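Local coordinates for protein agarase (Pseudoalteromonas fuliginea, PDB 6XJ9) that probably hydrolyses the galactan agarose, as a marine bacterial agarase of glycoside hydrolase family 50, at residues Y449-W454 with S489-E494; R483-V488 with N603-K608; H613-A618 with K635-I640. All blocks are in the same frame, centred on the assembly; numbering follows the deposited sequence.

Contact 1: Y449-W454 with S489-E494; sequences YFANGW and SVVAKE
At chi1 179° Val491 turns CG2 to the side of its own backbone N and sends CG1 the opposite way from that N, which spreads both methyls of the helix residue over the strand 449-453. CG1 meets the methyl of the buried Ala451 (CB to CG1 4.1 Å). CG2 lies 3.5 Å from the backbone O of Asn452 and also touches the CA of Gly453. A beta-branched residue suits this place, because its two methyls, fixed by one torsion, reach Ala451 with one and the Asn452-Gly453 backbone with the other. Gly453 is equally well matched: a beta carbon there would come only 3.0 Å from Val491 CG2. The strand and helix segments run nearly antiparallel, at 149°, with axes 8.4 Å apart. This is the packing of a beta-alpha-beta crossover, in which helix 478-495 leads from strand 449-453 to its parallel neighbour 501-506, as in the (beta/alpha)8 barrels of this enzyme clan. Val504 of that second strand also touches Val491. Beside the apolar patch the link becomes polar and indirect. Glu494, about one turn after Val491, swings its carboxylate back toward the strand, where two waters bridge OE1 to the carbonyl of Asn452. One donates to Asn452 O at 2.8 Å and also to Glu494 OE1; the other donates to OE1 at 3.1 Å but only weakly to Asn452 O. The Asn452 side chain itself turns from the helix toward Asn435 and Trp436.

Contact 2: R483-V488 with N603-K608; sequences RANETV and NAAMDK
Ala605 puts its methyl between Asn485 and Val488, two residues one turn of helix 478-495 apart, and this is the tight centre of the contact. The CA atoms of Asn485 and Ala605 are 4.9 Å apart, a closeness that suits a side chain no longer than a methyl. The chi1 of Val488, 172°, sets CG2 against the Ala605 CB at 3.6 Å while CG1 reaches the Ala605 backbone O at the same distance. CG1 also meets Met606 SD at 3.9 Å. Met606 starts away from the partner helix, but bends at chi2 and chi3 bring its SD alongside Val488 CG1, while the side chain also packs on Val504 and Tyr615 of the strands beneath. The segments cross at -41° with axes 8.7 Å apart, as neighbouring, roughly parallel helices do on the outside of a (beta/alpha)8 barrel.

Toward the exposed flank the contact thins out. There the partly exposed Asn485 brings OD1 to 3.4 Å from Ala605 CB, a van der Waals contact, and the exposed Lys608 starts toward helix 478-495 but stops short of touching 483-488. On the back of that helix, turned from the partner, Glu486 OE2 meets Arg483 NH2 at the edge of the guanidinium, in its plane, in a salt bridge within one turn; Arg483 NH1 also bonds to Ile456 O. Within the helix, the buried Thr487 returns its hydroxyl to Arg483 O, 2.7 Å from OG1, and OG1 and the Thr487 N reach that carbonyl from opposite faces of its plane. With Arg483, Glu486 and Thr487 so engaged, the contact between these segments rests on van der Waals packing centred on the Ala605 methyl, with no hydrogen bond across it.

Contact 3: H613-A618 with K635-I640; sequences HMYLGA and KYVDVI
Tyr615 is gripped by Asp638 through both of its backbone polar groups: its N donates to Asp638 OD2 at 2.8 Å in a nearly straight bond (169°), and its O accepts from Asp638 N, also at 2.8 Å. OD2 uses its anti lone pair. With CG beside its own backbone N (chi1 -67°), the aspartate presents carboxylate and N-H together to the strand, much as a neighbouring strand would. Val639 N adds a weak bond to the same carbonyl. The weakly bonded strand 614-615 pairs through Met614 and Leu616 with Val504, and Asp638 lies on the side away from Val504, in what is probably the wall of the (beta/alpha)8 barrel. An alanine in place of Asp638 would probably leave the buried N of Tyr615 without its acceptor and weaken the hold on that edge. Around the polar core, Val637 lays CG1 over a face of the Tyr615 ring as a CH-pi contact, 4.2 Å from the centroid, and the same methyl meets Gly617 CA at 3.7 Å. Gly617 has a positive phi (80°), a conformation that glycine adopts readily. On the other side Leu616 and Val639 lie side by side, CD2 to CB 3.7 Å, and Met614 SD reaches Val639 CG2. Asp638, at the partly exposed rim of an otherwise buried contact, thus supplies both an acceptor and a donor to the Tyr615 backbone.

From the N terminus, strand 449-453 comes first, and contact 1 closes its loop when the chain returns in helix 478-495. Before that closure the same helix has already supplied 483-488, the first half of contact 2, so the two loops cross; contact 2 closes far later, in helix 584-609. Contact 3 follows in series, a short loop from strand 614-615 through helix 627-634 to the approach of strand 640-643. The contacts tie strand to helix, helix to helix and strand edge to the next strand's lead-in. They also meet directly: Thr487 touches Trp454, Met606 reaches Met614, and Phe450 packs on Leu616 (CD2 to CD1 3.4 Å).

Contact 1: Y449-W454 with S489-E494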
loop_
_atom_site.group_PDB
_atom_site.type_symbol
_atom_site.label_atom_id
_atom_site.label_comp_id
_atom_site.label_asym_id
_atom_site.label_seq_id
_atom_site.Cartn_x
_atom_site.Cartn_y
_atom_site.Cartn_z
ATOM N N TYR A 449 -27.813 -7.679 -7.759
ATOM C CA TYR A 449 -26.987 -8.732 -8.325
ATOM C C TYR A 449 -27.267 -8.851 -9.820
ATOM O O TYR A 449 -28.315 -8.436 -10.296
ATOM C CB TYR A 449 -27.204 -10.053 -7.587
ATOM C CG TYR A 449 -28.581 -10.650 -7.759
ATOM C CD1 TYR A 449 -29.604 -10.334 -6.876
ATOM C CD2 TYR A 449 -28.870 -11.517 -8.805
ATOM C CE1 TYR A 449 -30.872 -10.877 -7.028
ATOM C CE2 TYR A 449 -30.141 -12.057 -8.975
ATOM C CZ TYR A 449 -31.144 -11.735 -8.078
ATOM O OH TYR A 449 -32.403 -12.267 -8.216
ATOM N N PHE A 450 -26.283 -9.383 -10.551
ATOM C CA PHE A 450 -26.404 -9.656 -11.973
ATOM C C PHE A 450 -26.640 -11.155 -12.120
ATOM O O PHE A 450 -26.007 -11.928 -11.410
ATOM C CB PHE A 450 -25.135 -9.170 -12.680
ATOM C CG PHE A 450 -25.057 -7.664 -12.796
ATOM C CD1 PHE A 450 -24.822 -6.867 -11.680
ATOM C CD2 PHE A 450 -25.295 -7.035 -14.009
ATOM C CE1 PHE A 450 -24.789 -5.481 -11.785
ATOM C CE2 PHE A 450 -25.256 -5.650 -14.112
ATOM C CZ PHE A 450 -24.998 -4.881 -13.002
ATOM N N ALA A 451 -27.577 -11.541 -12.999
ATOM C CA ALA A 451 -27.846 -12.942 -13.285
ATOM C C ALA A 451 -27.274 -13.314 -14.655
ATOM O O ALA A 451 -26.854 -12.449 -15.424
ATOM C CB ALA A 451 -29.332 -13.214 -13.209
ATOM N N ASN A 452 -27.272 -14.614 -14.948
ATOM C CA ASN A 452 -26.645 -15.129 -16.151
ATOM C C ASN A 452 -27.309 -16.438 -16.566
ATOM O O ASN A 452 -27.847 -17.161 -15.735
ATOM C CB ASN A 452 -25.150 -15.368 -15.933
ATOM C CG ASN A 452 -24.873 -16.570 -15.057
ATOM O OD1 ASN A 452 -24.874 -16.475 -13.824
ATOM N ND2 ASN A 452 -24.659 -17.711 -15.683
ATOM N N GLY A 453 -27.239 -16.723 -17.867
ATOM C CA GLY A 453 -27.461 -18.056 -18.403
ATOM C C GLY A 453 -26.529 -18.334 -19.582
ATOM O O GLY A 453 -25.981 -17.398 -20.164
ATOM N N TRP A 454 -26.312 -19.629 -19.862
ATOM C CA TRP A 454 -25.601 -20.116 -21.031
ATOM C C TRP A 454 -26.610 -20.797 -21.944
ATOM O O TRP A 454 -27.341 -21.669 -21.485
ATOM C CB TRP A 454 -24.559 -21.173 -20.638
ATOM C CG TRP A 454 -23.524 -20.769 -19.638
ATOM C CD1 TRP A 454 -23.531 -21.017 -18.294
ATOM C CD2 TRP A 454 -22.292 -20.087 -19.920
ATOM N NE1 TRP A 454 -22.401 -20.510 -17.713
ATOM C CE2 TRP A 454 -21.623 -19.928 -18.684
ATOM C CE3 TRP A 454 -21.701 -19.580 -21.087
ATOM C CZ2 TRP A 454 -20.380 -19.301 -18.592
ATOM C CZ3 TRP A 454 -20.478 -18.957 -20.991
ATOM C CH2 TRP A 454 -19.830 -18.813 -19.757
ATOM N N SER A 489 -35.918 -18.981 -19.520
ATOM C CA SER A 489 -36.938 -19.461 -18.597
ATOM C C SER A 489 -36.326 -19.929 -17.275
ATOM O O SER A 489 -36.852 -19.634 -16.207
ATOM C CB SER A 489 -37.766 -20.554 -19.227
ATOM O OG SER A 489 -38.856 -20.859 -18.372
ATOM N N VAL A 490 -35.209 -20.658 -17.344
ATOM C CA VAL A 490 -34.553 -21.127 -16.134
ATOM C C VAL A 490 -34.093 -19.928 -15.308
ATOM O O VAL A 490 -34.274 -19.904 -14.096
ATOM C CB VAL A 490 -33.377 -22.079 -16.431
ATOM C CG1 VAL A 490 -32.501 -22.269 -15.203
ATOM C CG2 VAL A 490 -33.858 -23.432 -16.930
ATOM N N VAL A 491 -33.463 -18.951 -15.967
ATOM C CA VAL A 491 -33.035 -17.743 -15.277
ATOM C C VAL A 491 -34.240 -17.100 -14.591
ATOM O O VAL A 491 -34.145 -16.709 -13.431
ATOM C CB VAL A 491 -32.323 -16.756 -16.226
ATOM C CG1 VAL A 491 -31.910 -15.481 -15.510
ATOM C CG2 VAL A 491 -31.116 -17.404 -16.878
ATOM N N ALA A 492 -35.365 -16.997 -15.314
ATOM C CA ALA A 492 -36.560 -16.346 -14.784
ATOM C C ALA A 492 -37.005 -16.997 -13.473
ATOM O O ALA A 492 -37.438 -16.309 -12.563
ATOM C CB ALA A 492 -37.680 -16.387 -15.803
ATOM N N LYS A 493 -36.886 -18.324 -13.383
ATOM C CA LYS A 493 -37.304 -19.037 -12.186
ATOM C C LYS A 493 -36.312 -18.846 -11.039
ATOM O O LYS A 493 -36.670 -19.044 -9.882
ATOM C CB LYS A 493 -37.525 -20.517 -12.505
ATOM C CG LYS A 493 -38.845 -20.805 -13.199
ATOM C CD LYS A 493 -38.809 -22.062 -14.025
ATOM C CE LYS A 493 -40.008 -22.169 -14.942
ATOM N NZ LYS A 493 -41.269 -22.220 -14.170
ATOM N N GLU A 494 -35.069 -18.456 -11.348
ATOM C CA GLU A 494 -34.096 -18.208 -10.295
ATOM C C GLU A 494 -34.288 -16.807 -9.738
ATOM O O GLU A 494 -34.082 -16.601 -8.549
ATOM C CB GLU A 494 -32.658 -18.254 -10.811
ATOM C CG GLU A 494 -32.268 -19.581 -11.423
ATOM C CD GLU A 494 -30.852 -19.550 -11.955
ATOM O OE1 GLU A 494 -30.538 -18.656 -12.775
ATOM O OE2 GLU A 494 -30.073 -20.393 -11.534
HETATM O O HOH W 1 -28.728 -16.894 -13.051
HETATM O O HOH W 2 -29.406 -20.146 -15.215
#

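Contact 2: R483-V488 with N603-K608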
loop_
_atom_site.group_PDB
_atom_site.type_symbol
_atom_site.label_atom_id
_atom_site.label_comp_id
_atom_site.label_asym_id
_atom_site.label_seq_id
_atom_site.Cartn_x
_atom_site.Cartn_y
_atom_site.Cartn_z
ATOM N N ARG A 483 -33.961 -23.517 -27.367
ATOM C CA ARG A 483 -32.978 -23.609 -26.293
ATOM C C ARG A 483 -32.728 -22.241 -25.655
ATOM O O ARG A 483 -32.471 -22.157 -24.452
ATOM C CB ARG A 483 -31.690 -24.271 -26.793
ATOM C CG ARG A 483 -31.788 -25.785 -26.963
ATOM C CD ARG A 483 -31.424 -26.512 -25.679
ATOM N NE ARG A 483 -32.473 -26.586 -24.671
ATOM C CZ ARG A 483 -32.301 -26.445 -23.353
ATOM N NH1 ARG A 483 -31.109 -26.171 -22.852
ATOM N NH2 ARG A 483 -33.339 -26.552 -22.542
ATOM N N ALA A 484 -32.780 -21.176 -26.465
ATOM C CA ALA A 484 -32.680 -19.814 -25.948
ATOM C C ALA A 484 -33.815 -19.570 -24.959
ATOM O O ALA A 484 -33.580 -19.149 -23.827
ATOM C CB ALA A 484 -32.734 -18.818 -27.086
ATOM N N ASN A 485 -35.047 -19.838 -25.411
ATOM C CA ASN A 485 -36.255 -19.669 -24.608
ATOM C C ASN A 485 -36.117 -20.425 -23.292
ATOM O O ASN A 485 -36.324 -19.861 -22.226
ATOM C CB ASN A 485 -37.504 -20.142 -25.355
ATOM C CG ASN A 485 -37.991 -19.126 -26.362
ATOM O OD1 ASN A 485 -37.760 -17.931 -26.191
ATOM N ND2 ASN A 485 -38.675 -19.588 -27.400
ATOM N N GLU A 486 -35.732 -21.702 -23.383
ATOM C CA GLU A 486 -35.629 -22.585 -22.232
ATOM C C GLU A 486 -34.544 -22.109 -21.262
ATOM O O GLU A 486 -34.729 -22.177 -20.047
ATOM C CB GLU A 486 -35.384 -24.016 -22.709
ATOM C CG GLU A 486 -36.677 -24.767 -23.005
ATOM C CD GLU A 486 -36.581 -26.073 -23.784
ATOM O OE1 GLU A 486 -37.626 -26.488 -24.349
ATOM O OE2 GLU A 486 -35.477 -26.669 -23.838
ATOM N N THR A 487 -33.402 -21.645 -21.796
ATOM C CA THR A 487 -32.355 -21.070 -20.962
ATOM C C THR A 487 -32.905 -19.865 -20.196
ATOM O O THR A 487 -32.709 -19.733 -18.987
ATOM C CB THR A 487 -31.139 -20.671 -21.811
ATOM O OG1 THR A 487 -30.712 -21.850 -22.489
ATOM C CG2 THR A 487 -29.995 -20.092 -21.004
ATOM N N VAL A 488 -33.591 -18.962 -20.900
ATOM C CA VAL A 488 -33.975 -17.717 -20.245
ATOM C C VAL A 488 -35.057 -18.008 -19.206
ATOM O O VAL A 488 -35.092 -17.380 -18.142
ATOM C CB VAL A 488 -34.372 -16.621 -21.252
ATOM C CG1 VAL A 488 -34.961 -15.400 -20.543
ATOM C CG2 VAL A 488 -33.169 -16.202 -22.089
ATOM N N ASN A 603 -33.048 -11.622 -27.239
ATOM C CA ASN A 603 -33.893 -10.507 -26.844
ATOM C C ASN A 603 -35.362 -10.929 -26.729
ATOM O O ASN A 603 -36.061 -10.493 -25.810
ATOM C CB ASN A 603 -33.725 -9.329 -27.807
ATOM C CG ASN A 603 -34.600 -8.167 -27.406
ATOM O OD1 ASN A 603 -34.383 -7.581 -26.353
ATOM N ND2 ASN A 603 -35.623 -7.889 -28.196
ATOM N N ALA A 604 -35.852 -11.738 -27.684
ATOM C CA ALA A 604 -37.244 -12.170 -27.615
ATOM C C ALA A 604 -37.455 -13.122 -26.438
ATOM O O ALA A 604 -38.526 -13.125 -25.838
ATOM C CB ALA A 604 -37.699 -12.805 -28.908
ATOM N N ALA A 605 -36.451 -13.948 -26.118
ATOM C CA ALA A 605 -36.560 -14.803 -24.943
ATOM C C ALA A 605 -36.659 -13.960 -23.668
ATOM O O ALA A 605 -37.523 -14.182 -22.805
ATOM C CB ALA A 605 -35.415 -15.795 -24.906
ATOM N N MET A 606 -35.755 -12.983 -23.554
ATOM C CA MET A 606 -35.754 -12.061 -22.434
ATOM C C MET A 606 -37.093 -11.312 -22.351
ATOM O O MET A 606 -37.614 -11.100 -21.267
ATOM C CB MET A 606 -34.583 -11.080 -22.555
ATOM C CG MET A 606 -33.259 -11.704 -22.134
ATOM S SD MET A 606 -33.191 -11.967 -20.348
ATOM C CE MET A 606 -33.391 -10.290 -19.739
ATOM N N ASP A 607 -37.658 -10.942 -23.506
ATOM C CA ASP A 607 -38.927 -10.232 -23.572
ATOM C C ASP A 607 -40.071 -11.110 -23.058
ATOM O O ASP A 607 -41.083 -10.604 -22.565
ATOM C CB ASP A 607 -39.206 -9.740 -24.991
ATOM C CG ASP A 607 -38.510 -8.441 -25.368
ATOM O OD1 ASP A 607 -37.869 -7.831 -24.494
ATOM O OD2 ASP A 607 -38.604 -8.058 -26.545
ATOM N N LYS A 608 -39.943 -12.434 -23.214
ATOM C CA LYS A 608 -41.019 -13.306 -22.767
ATOM C C LYS A 608 -40.947 -13.517 -21.248
ATOM O O LYS A 608 -41.945 -13.344 -20.543
ATOM C CB LYS A 608 -41.057 -14.607 -23.573
ATOM C CG LYS A 608 -42.153 -15.589 -23.161
ATOM C CD LYS A 608 -42.443 -16.674 -24.190
ATOM C CE LYS A 608 -43.743 -17.409 -23.910
ATOM N NZ LYS A 608 -43.679 -18.136 -22.619
#

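Contact 3: H613-A618 with K635-I640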
loop_
_atom_site.group_PDB
_atom_site.type_symbol
_atom_site.label_atom_id
_atom_site.label_comp_id
_atom_site.label_asym_id
_atom_site.label_seq_id
_atom_site.Cartn_x
_atom_site.Cartn_y
_atom_site.Cartn_z
ATOM N N HIS A 613 -36.737 -6.735 -16.901
ATOM C CA HIS A 613 -35.333 -6.716 -16.505
ATOM C C HIS A 613 -34.438 -6.452 -17.711
ATOM O O HIS A 613 -34.740 -6.901 -18.809
ATOM C CB HIS A 613 -34.947 -8.067 -15.906
ATOM C CG HIS A 613 -35.497 -8.257 -14.541
ATOM N ND1 HIS A 613 -36.761 -8.777 -14.334
ATOM C CD2 HIS A 613 -34.977 -7.988 -13.326
ATOM C CE1 HIS A 613 -36.998 -8.833 -13.044
ATOM N NE2 HIS A 613 -35.921 -8.351 -12.400
ATOM N N MET A 614 -33.316 -5.757 -17.485
ATOM C CA MET A 614 -32.439 -5.377 -18.582
ATOM C C MET A 614 -31.715 -6.608 -19.116
ATOM O O MET A 614 -31.297 -7.471 -18.348
ATOM C CB MET A 614 -31.395 -4.357 -18.125
ATOM C CG MET A 614 -31.994 -2.990 -17.856
ATOM S SD MET A 614 -30.690 -1.799 -17.525
ATOM C CE MET A 614 -30.051 -2.391 -15.959
ATOM N N TYR A 615 -31.559 -6.640 -20.444
ATOM C CA TYR A 615 -30.755 -7.627 -21.141
ATOM C C TYR A 615 -29.409 -6.984 -21.465
ATOM O O TYR A 615 -29.369 -5.952 -22.128
ATOM C CB TYR A 615 -31.509 -8.100 -22.387
ATOM C CG TYR A 615 -30.696 -8.912 -23.363
ATOM C CD1 TYR A 615 -29.754 -9.827 -22.923
ATOM C CD2 TYR A 615 -30.907 -8.788 -24.731
ATOM C CE1 TYR A 615 -29.021 -10.590 -23.815
ATOM C CE2 TYR A 615 -30.185 -9.542 -25.637
ATOM C CZ TYR A 615 -29.241 -10.443 -25.176
ATOM O OH TYR A 615 -28.514 -11.181 -26.064
ATOM N N LEU A 616 -28.325 -7.602 -20.981
ATOM C CA LEU A 616 -27.020 -6.964 -20.895
ATOM C C LEU A 616 -26.057 -7.535 -21.928
ATOM O O LEU A 616 -24.847 -7.314 -21.825
ATOM C CB LEU A 616 -26.452 -7.192 -19.489
ATOM C CG LEU A 616 -27.333 -6.698 -18.347
ATOM C CD1 LEU A 616 -26.762 -7.179 -17.019
ATOM C CD2 LEU A 616 -27.431 -5.172 -18.371
ATOM N N GLY A 617 -26.589 -8.272 -22.911
ATOM C CA GLY A 617 -25.749 -8.748 -24.001
ATOM C C GLY A 617 -24.941 -9.984 -23.628
ATOM O O GLY A 617 -25.359 -10.760 -22.771
ATOM N N ALA A 618 -23.776 -10.147 -24.281
ATOM C CA ALA A 618 -23.092 -11.432 -24.346
ATOM C C ALA A 618 -21.595 -11.317 -24.050
ATOM O O ALA A 618 -20.850 -12.253 -24.323
ATOM C CB ALA A 618 -23.332 -12.070 -25.698
ATOM N N LYS A 635 -29.055 -2.980 -31.290
ATOM C CA LYS A 635 -30.451 -2.892 -31.682
ATOM C C LYS A 635 -31.344 -3.670 -30.717
ATOM O O LYS A 635 -32.561 -3.623 -30.850
ATOM C CB LYS A 635 -30.625 -3.499 -33.079
ATOM C CG LYS A 635 -29.881 -2.791 -34.206
ATOM C CD LYS A 635 -30.208 -3.343 -35.584
ATOM C CE LYS A 635 -29.561 -4.685 -35.859
ATOM N NZ LYS A 635 -28.296 -4.542 -36.619
ATOM N N TYR A 636 -30.752 -4.424 -29.780
ATOM C CA TYR A 636 -31.561 -5.321 -28.967
ATOM C C TYR A 636 -31.301 -5.176 -27.471
ATOM O O TYR A 636 -32.252 -5.235 -26.695
ATOM C CB TYR A 636 -31.407 -6.779 -29.419
ATOM C CG TYR A 636 -31.868 -7.049 -30.830
ATOM C CD1 TYR A 636 -33.214 -7.205 -31.131
ATOM C CD2 TYR A 636 -30.960 -7.116 -31.876
ATOM C CE1 TYR A 636 -33.645 -7.440 -32.428
ATOM C CE2 TYR A 636 -31.373 -7.354 -33.183
ATOM C CZ TYR A 636 -32.718 -7.528 -33.456
ATOM O OH TYR A 636 -33.127 -7.772 -34.740
ATOM N N VAL A 637 -30.035 -5.005 -27.074
ATOM C CA VAL A 637 -29.646 -5.019 -25.670
ATOM C C VAL A 637 -29.945 -3.678 -25.010
ATOM O O VAL A 637 -29.964 -2.646 -25.667
ATOM C CB VAL A 637 -28.162 -5.398 -25.501
ATOM C CG1 VAL A 637 -27.841 -6.681 -26.265
ATOM C CG2 VAL A 637 -27.233 -4.273 -25.948
ATOM N N ASP A 638 -30.127 -3.712 -23.685
ATOM C CA ASP A 638 -30.294 -2.508 -22.884
ATOM C C ASP A 638 -28.916 -1.911 -22.611
ATOM O O ASP A 638 -28.754 -0.691 -22.565
ATOM C CB ASP A 638 -31.036 -2.828 -21.584
ATOM C CG ASP A 638 -32.470 -3.250 -21.837
ATOM O OD1 ASP A 638 -33.282 -2.367 -22.171
ATOM O OD2 ASP A 638 -32.756 -4.452 -21.732
ATOM N N VAL A 639 -27.938 -2.795 -22.413
ATOM C CA VAL A 639 -26.565 -2.394 -22.123
ATOM C C VAL A 639 -25.660 -3.330 -22.912
ATOM O O VAL A 639 -25.895 -4.538 -22.906
ATOM C CB VAL A 639 -26.245 -2.470 -20.611
ATOM C CG1 VAL A 639 -24.834 -1.977 -20.287
ATOM C CG2 VAL A 639 -27.266 -1.726 -19.755
ATOM N N ILE A 640 -24.645 -2.772 -23.584
ATOM C CA ILE A 640 -23.673 -3.585 -24.301
ATOM C C ILE A 640 -22.542 -3.941 -23.338
ATOM O O ILE A 640 -21.888 -3.052 -22.794
ATOM C CB ILE A 640 -23.109 -2.908 -25.569
ATOM C CG1 ILE A 640 -24.156 -2.144 -26.384
ATOM C CG2 ILE A 640 -22.422 -3.948 -26.435
ATOM C CD1 ILE A 640 -23.547 -1.319 -27.508
#